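Local structure of protein-glutamate methylesterase/protein-glutamine glutaminase (Thermotoga maritima, 3SFT) at residues Gly82-Gly87 / Phe97-Ser102; Tyr78-Asp83 / Val108-Asp113; Asp157-Val162 / Pro181-Pro186. The protein probably demethylates methylglutamates and deamidates glutamines of chemoreceptors in chemotaxis, through the catalytic domain that makes up this chain. One frame throughout, in Å; residues are numbered along the deposited sequence.

Interaction 1: Gly82-Gly87 / Phe97-Ser102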
loop_
_atom_site.group_PDB
_atom_site.type_symbol
_atom_site.label_atom_id
_atom_site.label_comp_id
_atom_site.label_asym_id
_atom_site.label_seq_id
_atom_site.Cartn_x
_atom_site.Cartn_y
_atom_site.Cartn_z
ATOM N N GLY A 82 -1.327 -7.790 11.807
ATOM C CA GLY A 82 -0.024 -8.246 12.263
ATOM C C GLY A 82 0.192 -9.751 12.234
ATOM O O GLY A 82 -0.746 -10.519 12.033
ATOM N N ASP A 83 1.453 -10.154 12.391
ATOM C CA ASP A 83 1.868 -11.560 12.414
ATOM C C ASP A 83 1.863 -12.312 11.082
ATOM O O ASP A 83 2.406 -13.416 10.996
ATOM C CB ASP A 83 1.046 -12.347 13.444
ATOM C CG ASP A 83 1.241 -11.841 14.864
ATOM O OD1 ASP A 83 2.412 -11.682 15.280
ATOM O OD2 ASP A 83 0.224 -11.613 15.560
ATOM N N PHE A 84 1.261 -11.728 10.049
ATOM C CA PHE A 84 1.190 -12.383 8.739
ATOM C C PHE A 84 1.556 -11.452 7.587
ATOM O O PHE A 84 1.435 -10.232 7.696
ATOM C CB PHE A 84 -0.239 -12.874 8.446
ATOM C CG PHE A 84 -0.792 -13.849 9.450
ATOM C CD1 PHE A 84 -0.569 -15.213 9.312
ATOM C CD2 PHE A 84 -1.608 -13.407 10.489
ATOM C CE1 PHE A 84 -1.160 -16.128 10.194
ATOM C CE2 PHE A 84 -2.200 -14.310 11.374
ATOM C CZ PHE A 84 -1.977 -15.671 11.227
ATOM N N HIS A 85 2.019 -12.043 6.490
ATOM C CA HIS A 85 2.315 -11.296 5.271
ATOM C C HIS A 85 0.960 -11.336 4.574
ATOM O O HIS A 85 0.277 -12.365 4.604
ATOM C CB HIS A 85 3.344 -12.018 4.402
ATOM C CG HIS A 85 4.757 -11.840 4.858
ATOM N ND1 HIS A 85 5.307 -10.603 5.105
ATOM C CD2 HIS A 85 5.736 -12.744 5.098
ATOM C CE1 HIS A 85 6.566 -10.750 5.480
ATOM N NE2 HIS A 85 6.850 -12.038 5.484
ATOM N N LEU A 86 0.534 -10.208 4.019
ATOM C CA LEU A 86 -0.753 -10.143 3.339
ATOM C C LEU A 86 -0.630 -10.454 1.849
ATOM O O LEU A 86 -0.082 -9.662 1.078
ATOM C CB LEU A 86 -1.380 -8.765 3.539
ATOM C CG LEU A 86 -2.767 -8.560 2.930
ATOM C CD1 LEU A 86 -3.763 -9.515 3.576
ATOM C CD2 LEU A 86 -3.202 -7.114 3.132
ATOM N N GLY A 87 -1.143 -11.613 1.448
ATOM C CA GLY A 87 -1.087 -11.990 0.052
ATOM C C GLY A 87 -2.376 -11.690 -0.678
ATOM O O GLY A 87 -3.375 -11.314 -0.065
ATOM N N PHE A 97 -7.767 -11.952 -0.433
ATOM C CA PHE A 97 -6.608 -11.850 0.446
ATOM C C PHE A 97 -6.309 -13.214 1.055
ATOM O O PHE A 97 -7.181 -14.076 1.144
ATOM C CB PHE A 97 -6.896 -10.920 1.633
ATOM C CG PHE A 97 -6.993 -9.469 1.279
ATOM C CD1 PHE A 97 -5.899 -8.793 0.748
ATOM C CD2 PHE A 97 -8.165 -8.763 1.523
ATOM C CE1 PHE A 97 -5.970 -7.432 0.467
ATOM C CE2 PHE A 97 -8.247 -7.405 1.246
ATOM C CZ PHE A 97 -7.140 -6.737 0.716
ATOM N N PHE A 98 -5.069 -13.398 1.477
ATOM C CA PHE A 98 -4.679 -14.613 2.173
ATOM C C PHE A 98 -3.553 -14.254 3.124
ATOM O O PHE A 98 -2.720 -13.396 2.819
ATOM C CB PHE A 98 -4.332 -15.787 1.236
ATOM C CG PHE A 98 -3.039 -15.638 0.478
ATOM C CD1 PHE A 98 -1.825 -15.964 1.071
ATOM C CD2 PHE A 98 -3.049 -15.260 -0.862
ATOM C CE1 PHE A 98 -0.637 -15.921 0.341
ATOM C CE2 PHE A 98 -1.868 -15.216 -1.602
ATOM C CZ PHE A 98 -0.661 -15.549 -0.998
ATOM N N LEU A 99 -3.620 -14.809 4.328
ATOM C CA LEU A 99 -2.618 -14.546 5.344
ATOM C C LEU A 99 -1.527 -15.600 5.284
ATOM O O LEU A 99 -1.754 -16.780 5.545
ATOM C CB LEU A 99 -3.269 -14.477 6.728
ATOM C CG LEU A 99 -4.295 -13.347 6.879
ATOM C CD1 LEU A 99 -4.892 -13.352 8.275
ATOM C CD2 LEU A 99 -3.638 -12.004 6.588
ATOM N N ASP A 100 -0.345 -15.153 4.887
ATOM C CA ASP A 100 0.810 -16.018 4.737
ATOM C C ASP A 100 1.738 -15.875 5.942
ATOM O O ASP A 100 1.971 -14.767 6.427
ATOM C CB ASP A 100 1.527 -15.641 3.437
ATOM C CG ASP A 100 2.726 -16.507 3.151
ATOM O OD1 ASP A 100 2.565 -17.563 2.505
ATOM O OD2 ASP A 100 3.832 -16.112 3.560
ATOM N N LYS A 101 2.260 -16.994 6.435
ATOM C CA LYS A 101 3.150 -16.941 7.589
ATOM C C LYS A 101 4.586 -17.353 7.298
ATOM O O LYS A 101 5.243 -17.972 8.137
ATOM C CB LYS A 101 2.585 -17.750 8.762
ATOM C CG LYS A 101 2.428 -16.905 10.023
ATOM C CD LYS A 101 2.025 -17.735 11.231
ATOM C CE LYS A 101 1.365 -16.874 12.303
ATOM N NZ LYS A 101 2.125 -15.625 12.559
ATOM N N SER A 102 5.079 -16.993 6.116
ATOM C CA SER A 102 6.455 -17.310 5.757
ATOM C C SER A 102 7.394 -16.375 6.525
ATOM O O SER A 102 6.938 -15.459 7.211
ATOM C CB SER A 102 6.678 -17.197 4.244
ATOM O OG SER A 102 6.467 -15.878 3.775
#
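H85 faces D100 and G87 faces F98 in antiparallel hydrogen-bonded pairs, with L86 and L99 forming the non-hydrogen-bonded pair between them. Strand segments 85-87 and 97-100 run at 149°, their axes 4.7 Å apart at closest. They form the open end of the beta hairpin 85-91/94-100. H85 N donates to D100 O at 2.7 Å, and D100 N returns to H85 O at 2.9 Å. F98 N reaches G87 O from well above the carbonyl plane, at 3.1 Å.

The F84 ring lies between L99, whose CB and CD1 sit over one face, and K101 on the opposite face. K101 NZ makes a cation-pi contact, 4.2 Å from the centroid of the F84 ring. The bend at the end of the lysine chain (chi4 -46°) lets NZ also donate to D83 O at 2.7 Å. L86 CD1 packs on F97 CD1 and L99 CD2.

The F98 ring is turned over G87 (chi1 71°), with G87 CA 3.7 Å from its centroid. It lies flat over the glycine, which has no side chain to hold it off. The H85 ring is fixed by NE2 to D103 O and ND1 to A111 N. The H85 side chain lies near that of D138, a predicted active-site residue. Beyond it, S102 N donates to D100 OD2 in an Asx turn, and S102 OG donates to the same oxygen at 2.7 Å.

Interaction 2: Tyr78-Asp83 / Val108-Asp113; sequences YIAPGD and VRPAVD
P110 meets A80 and P81 through one edge of its ring. P110 CG touches A80 CB at 3.9 Å, and P110 CD rests on P81 O at 3.6 Å. Beside them, R109 runs past the backbone of D83. Its CG is anti to the backbone N (chi1 -180°), and the chain then bends at chi3 (64°), which brings NE to 3.0 Å from D83 O. The angle there is too poor for a hydrogen bond. One water joins the backbones instead: D83 N donates to it at 3.0 Å, and it donates to R109 O at 2.6 Å.

Further out, R109 NH1 is bonded to S102 O. The peptide bond before P110 is cis, and both A80 and P110 pack on V40 of strand 37-41. A111 is the N-cap of helix 112-123. V112 N and D113 N bond to the carboxylate of D138, predicted to be in the active site, so the turn leads straight to that site.

The loop after strand 76-79 and the helix-leading turn thus meet through proline carbons laid on an alanine methyl and a carbonyl oxygen, and through one bridging water. The guanidinium charge of R109 is likely to favour its place beside D83 O, although NE is badly angled to bond it.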
loop_
_atom_site.group_PDB
_atom_site.type_symbol
_atom_site.label_atom_id
_atom_site.label_comp_id
_atom_site.label_asym_id
_atom_site.label_seq_id
_atom_site.Cartn_x
_atom_site.Cartn_y
_atom_site.Cartn_z
ATOM N N TYR A 78 -7.861 -1.458 2.933
ATOM C CA TYR A 78 -7.526 -2.573 3.812
ATOM C C TYR A 78 -6.160 -2.438 4.484
ATOM O O TYR A 78 -5.147 -2.274 3.810
ATOM C CB TYR A 78 -7.574 -3.883 3.028
ATOM C CG TYR A 78 -8.861 -4.119 2.265
ATOM C CD1 TYR A 78 -9.953 -4.739 2.874
ATOM C CD2 TYR A 78 -8.978 -3.742 0.926
ATOM C CE1 TYR A 78 -11.131 -4.975 2.170
ATOM C CE2 TYR A 78 -10.150 -3.975 0.212
ATOM C CZ TYR A 78 -11.221 -4.592 0.840
ATOM O OH TYR A 78 -12.379 -4.827 0.144
ATOM N N ILE A 79 -6.146 -2.516 5.812
ATOM C CA ILE A 79 -4.911 -2.422 6.585
ATOM C C ILE A 79 -4.436 -3.849 6.868
ATOM O O ILE A 79 -5.201 -4.669 7.382
ATOM C CB ILE A 79 -5.140 -1.705 7.948
ATOM C CG1 ILE A 79 -5.795 -0.332 7.748
ATOM C CG2 ILE A 79 -3.839 -1.589 8.705
ATOM C CD1 ILE A 79 -5.088 0.585 6.758
ATOM N N ALA A 80 -3.188 -4.153 6.522
ATOM C CA ALA A 80 -2.652 -5.493 6.760
ATOM C C ALA A 80 -2.541 -5.785 8.262
ATOM O O ALA A 80 -2.012 -4.974 9.015
ATOM C CB ALA A 80 -1.291 -5.645 6.083
ATOM N N PRO A 81 -3.093 -6.921 8.723
ATOM C CA PRO A 81 -3.036 -7.290 10.140
ATOM C C PRO A 81 -1.643 -7.805 10.513
ATOM O O PRO A 81 -0.875 -8.220 9.638
ATOM C CB PRO A 81 -4.089 -8.392 10.241
ATOM C CG PRO A 81 -3.966 -9.077 8.925
ATOM C CD PRO A 81 -3.881 -7.908 7.960
ATOM N N GLY A 82 -1.327 -7.790 11.807
ATOM C CA GLY A 82 -0.024 -8.246 12.263
ATOM C C GLY A 82 0.192 -9.751 12.234
ATOM O O GLY A 82 -0.746 -10.519 12.033
ATOM N N ASP A 83 1.453 -10.154 12.391
ATOM C CA ASP A 83 1.868 -11.560 12.414
ATOM C C ASP A 83 1.863 -12.312 11.082
ATOM O O ASP A 83 2.406 -13.416 10.996
ATOM C CB ASP A 83 1.046 -12.347 13.444
ATOM C CG ASP A 83 1.241 -11.841 14.864
ATOM O OD1 ASP A 83 2.412 -11.682 15.280
ATOM O OD2 ASP A 83 0.224 -11.613 15.560
ATOM N N VAL A 108 10.690 -7.756 9.530
ATOM C CA VAL A 108 9.339 -7.246 9.360
ATOM C C VAL A 108 8.365 -8.219 8.704
ATOM O O VAL A 108 8.705 -8.912 7.745
ATOM C CB VAL A 108 9.383 -5.937 8.522
ATOM C CG1 VAL A 108 8.004 -5.536 8.053
ATOM C CG2 VAL A 108 10.008 -4.807 9.337
ATOM N N ARG A 109 7.143 -8.223 9.229
ATOM C CA ARG A 109 6.044 -9.048 8.738
ATOM C C ARG A 109 4.765 -8.501 9.370
ATOM O O ARG A 109 4.624 -8.504 10.590
ATOM C CB ARG A 109 6.238 -10.523 9.120
ATOM C CG ARG A 109 5.128 -11.444 8.627
ATOM C CD ARG A 109 5.387 -12.895 8.992
ATOM N NE ARG A 109 5.388 -13.109 10.437
ATOM C CZ ARG A 109 5.917 -14.173 11.034
ATOM N NH1 ARG A 109 6.490 -15.126 10.311
ATOM N NH2 ARG A 109 5.894 -14.275 12.358
ATOM N N PRO A 110 3.812 -8.027 8.547
ATOM C CA PRO A 110 3.855 -7.974 7.081
ATOM C C PRO A 110 4.880 -7.008 6.484
ATOM O O PRO A 110 5.202 -5.978 7.073
ATOM C CB PRO A 110 2.436 -7.534 6.721
ATOM C CG PRO A 110 2.080 -6.627 7.869
ATOM C CD PRO A 110 2.557 -7.442 9.053
ATOM N N ALA A 111 5.400 -7.382 5.320
ATOM C CA ALA A 111 6.356 -6.567 4.571
ATOM C C ALA A 111 5.606 -6.166 3.311
ATOM O O ALA A 111 4.968 -7.012 2.684
ATOM C CB ALA A 111 7.575 -7.390 4.192
ATOM N N VAL A 112 5.665 -4.892 2.936
ATOM C CA VAL A 112 4.961 -4.457 1.733
ATOM C C VAL A 112 5.509 -5.144 0.469
ATOM O O VAL A 112 4.782 -5.301 -0.506
ATOM C CB VAL A 112 4.929 -2.905 1.584
ATOM C CG1 VAL A 112 6.244 -2.376 1.039
ATOM C CG2 VAL A 112 3.757 -2.487 0.692
ATOM N N ASP A 113 6.764 -5.601 0.507
ATOM C CA ASP A 113 7.362 -6.305 -0.640
ATOM C C ASP A 113 6.549 -7.550 -1.016
ATOM O O ASP A 113 6.344 -7.834 -2.195
ATOM C CB ASP A 113 8.812 -6.725 -0.351
ATOM C CG ASP A 113 9.813 -5.597 -0.558
ATOM O OD1 ASP A 113 9.459 -4.567 -1.174
ATOM O OD2 ASP A 113 10.966 -5.749 -0.106
HETATM O O HOH W 1 3.286 -7.862 12.766
#

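Interaction 3: Asp157-Val162 / Pro181-Pro186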
loop_
_atom_site.group_PDB
_atom_site.type_symbol
_atom_site.label_atom_id
_atom_site.label_comp_id
_atom_site.label_asym_id
_atom_site.label_seq_id
_atom_site.Cartn_x
_atom_site.Cartn_y
_atom_site.Cartn_z
ATOM N N ASP A 157 7.695 12.384 -1.152
ATOM C CA ASP A 157 8.732 13.405 -1.131
ATOM C C ASP A 157 9.205 13.635 0.307
ATOM O O ASP A 157 8.419 13.539 1.255
ATOM C CB ASP A 157 8.173 14.710 -1.724
ATOM C CG ASP A 157 9.226 15.791 -1.876
ATOM O OD1 ASP A 157 9.730 15.982 -3.002
ATOM O OD2 ASP A 157 9.548 16.456 -0.874
ATOM N N LYS A 158 10.486 13.955 0.454
ATOM C CA LYS A 158 11.103 14.204 1.759
ATOM C C LYS A 158 10.363 15.247 2.601
ATOM O O LYS A 158 10.387 15.196 3.831
ATOM C CB LYS A 158 12.562 14.646 1.568
ATOM C CG LYS A 158 13.358 14.731 2.863
ATOM C CD LYS A 158 14.778 15.226 2.627
ATOM C CE LYS A 158 15.577 15.255 3.925
ATOM N NZ LYS A 158 15.814 13.891 4.476
ATOM N N GLU A 159 9.703 16.189 1.935
ATOM C CA GLU A 159 8.962 17.251 2.615
ATOM C C GLU A 159 8.014 16.763 3.711
ATOM O O GLU A 159 8.059 17.248 4.846
ATOM C CB GLU A 159 8.164 18.067 1.593
ATOM C CG GLU A 159 7.330 19.194 2.199
ATOM C CD GLU A 159 6.414 19.868 1.188
ATOM O OE1 GLU A 159 6.751 19.910 -0.015
ATOM O OE2 GLU A 159 5.349 20.363 1.606
ATOM N N THR A 160 7.169 15.796 3.373
ATOM C CA THR A 160 6.189 15.281 4.319
ATOM C C THR A 160 6.584 14.026 5.102
ATOM O O THR A 160 5.811 13.546 5.926
ATOM C CB THR A 160 4.833 15.062 3.621
ATOM O OG1 THR A 160 5.011 14.231 2.468
ATOM C CG2 THR A 160 4.245 16.401 3.180
ATOM N N CYS A 161 7.790 13.515 4.865
ATOM C CA CYS A 161 8.261 12.320 5.562
ATOM C C CYS A 161 8.842 12.605 6.936
ATOM O O CYS A 161 9.476 13.638 7.157
ATOM C CB CYS A 161 9.361 11.610 4.759
ATOM S SG CYS A 161 8.873 10.818 3.223
ATOM N N VAL A 162 8.637 11.670 7.855
ATOM C CA VAL A 162 9.229 11.778 9.175
ATOM C C VAL A 162 10.631 11.185 8.970
ATOM O O VAL A 162 11.630 11.753 9.415
ATOM C CB VAL A 162 8.431 10.992 10.232
ATOM C CG1 VAL A 162 9.163 11.016 11.564
ATOM C CG2 VAL A 162 7.052 11.621 10.399
ATOM N N PRO A 181 4.777 15.083 -2.255
ATOM C CA PRO A 181 4.539 15.220 -0.817
ATOM C C PRO A 181 3.193 14.528 -0.588
ATOM O O PRO A 181 2.370 14.460 -1.500
ATOM C CB PRO A 181 4.474 16.735 -0.624
ATOM C CG PRO A 181 4.030 17.249 -1.959
ATOM C CD PRO A 181 4.832 16.398 -2.911
ATOM N N ALA A 182 2.997 13.966 0.598
ATOM C CA ALA A 182 1.776 13.225 0.915
ATOM C C ALA A 182 0.464 13.853 0.460
ATOM O O ALA A 182 -0.379 13.165 -0.115
ATOM C CB ALA A 182 1.722 12.912 2.404
ATOM N N TYR A 183 0.299 15.152 0.696
ATOM C CA TYR A 183 -0.927 15.855 0.317
ATOM C C TYR A 183 -1.228 15.904 -1.186
ATOM O O TYR A 183 -2.382 16.093 -1.581
ATOM C CB TYR A 183 -0.964 17.265 0.932
ATOM C CG TYR A 183 0.220 18.155 0.597
ATOM C CD1 TYR A 183 0.244 18.908 -0.580
ATOM C CD2 TYR A 183 1.307 18.255 1.466
ATOM C CE1 TYR A 183 1.319 19.740 -0.882
ATOM C CE2 TYR A 183 2.385 19.080 1.174
ATOM C CZ TYR A 183 2.383 19.821 -0.003
ATOM O OH TYR A 183 3.446 20.640 -0.302
ATOM N N LYS A 184 -0.205 15.755 -2.027
ATOM C CA LYS A 184 -0.425 15.760 -3.475
ATOM C C LYS A 184 -0.659 14.355 -4.031
ATOM O O LYS A 184 -1.035 14.194 -5.192
ATOM C CB LYS A 184 0.738 16.426 -4.215
ATOM C CG LYS A 184 0.647 17.950 -4.268
ATOM C CD LYS A 184 1.730 18.538 -5.158
ATOM C CE LYS A 184 1.601 20.054 -5.293
ATOM N NZ LYS A 184 0.356 20.462 -6.011
ATOM N N ILE A 185 -0.421 13.346 -3.200
ATOM C CA ILE A 185 -0.601 11.951 -3.595
ATOM C C ILE A 185 -2.060 11.585 -3.920
ATOM O O ILE A 185 -2.311 10.923 -4.922
ATOM C CB ILE A 185 0.016 10.982 -2.539
ATOM C CG1 ILE A 185 1.536 11.188 -2.484
ATOM C CG2 ILE A 185 -0.314 9.525 -2.868
ATOM C CD1 ILE A 185 2.288 10.156 -1.648
ATOM N N PRO A 186 -3.035 12.012 -3.089
ATOM C CA PRO A 186 -4.448 11.697 -3.356
ATOM C C PRO A 186 -4.880 12.216 -4.723
ATOM O O PRO A 186 -5.608 11.547 -5.456
ATOM C CB PRO A 186 -5.180 12.479 -2.266
ATOM C CG PRO A 186 -4.224 12.511 -1.166
ATOM C CD PRO A 186 -2.911 12.777 -1.836
#
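T160 and A182 join the loop after strand 152-156 to the turn that leads into helix 185-192 through a nearly straight hydrogen bond. Along the T160 side chain, CB lies 4.0 Å from A182 CB. One branch, OG1, sits between the backbone N and the carbonyl carbon (chi1 54°) and accepts from A182 N at 2.8 Å, with an angle of 177°. OG1 is also hydrogen-bonded to E156 OE2, so two partners fix its rotation. The other branch, CG2, touches P181 CB at 3.8 Å and the Y183 ring at CE2. A valine here would keep a similar shape but would probably leave A182 N and E156 OE2 without their common partner.

E159 reaches out in an extended chain to Y183. Y183 OH donates to E159 OE2 at 2.7 Å on the syn side, with the carboxylate and ring planes 58° apart. P181 CG lies over one face of that ring, toward its rim. D157 CB packs on P181 N at 3.5 Å, while D157 OD2 accepts from E159 N in an Asx turn.

D157 also pairs by backbone with L180. The two segments follow the adjacent parallel strands 152-156 and 178-180, which are linked through helix 166-172: a beta-alpha-beta crossover at one edge of the doubly wound sheet.

How the interactions relate
Interactions 1 and 2 are neighbours, with centres about 7 Å apart, and they share G82 and D83. Strand 76-79 of the seven-stranded parallel sheet leads into hairpin 85-91/94-100, and the chain then returns through the 108-113 turn to helix 112-123. H85 of the hairpin and A111 of the turn join the two directly. Both contacts lie near the predicted active-site residues H42 and D138. Interaction 3 comes later in the chain, at edge strand 178-180. Its centre is about 28 Å from that of interaction 1 and about 22 Å from that of interaction 2, away from the annotated sites. The first two are therefore likely to form part of the surroundings of the active site, while the third joins a loop to a helix-leading turn at the sheet's far edge.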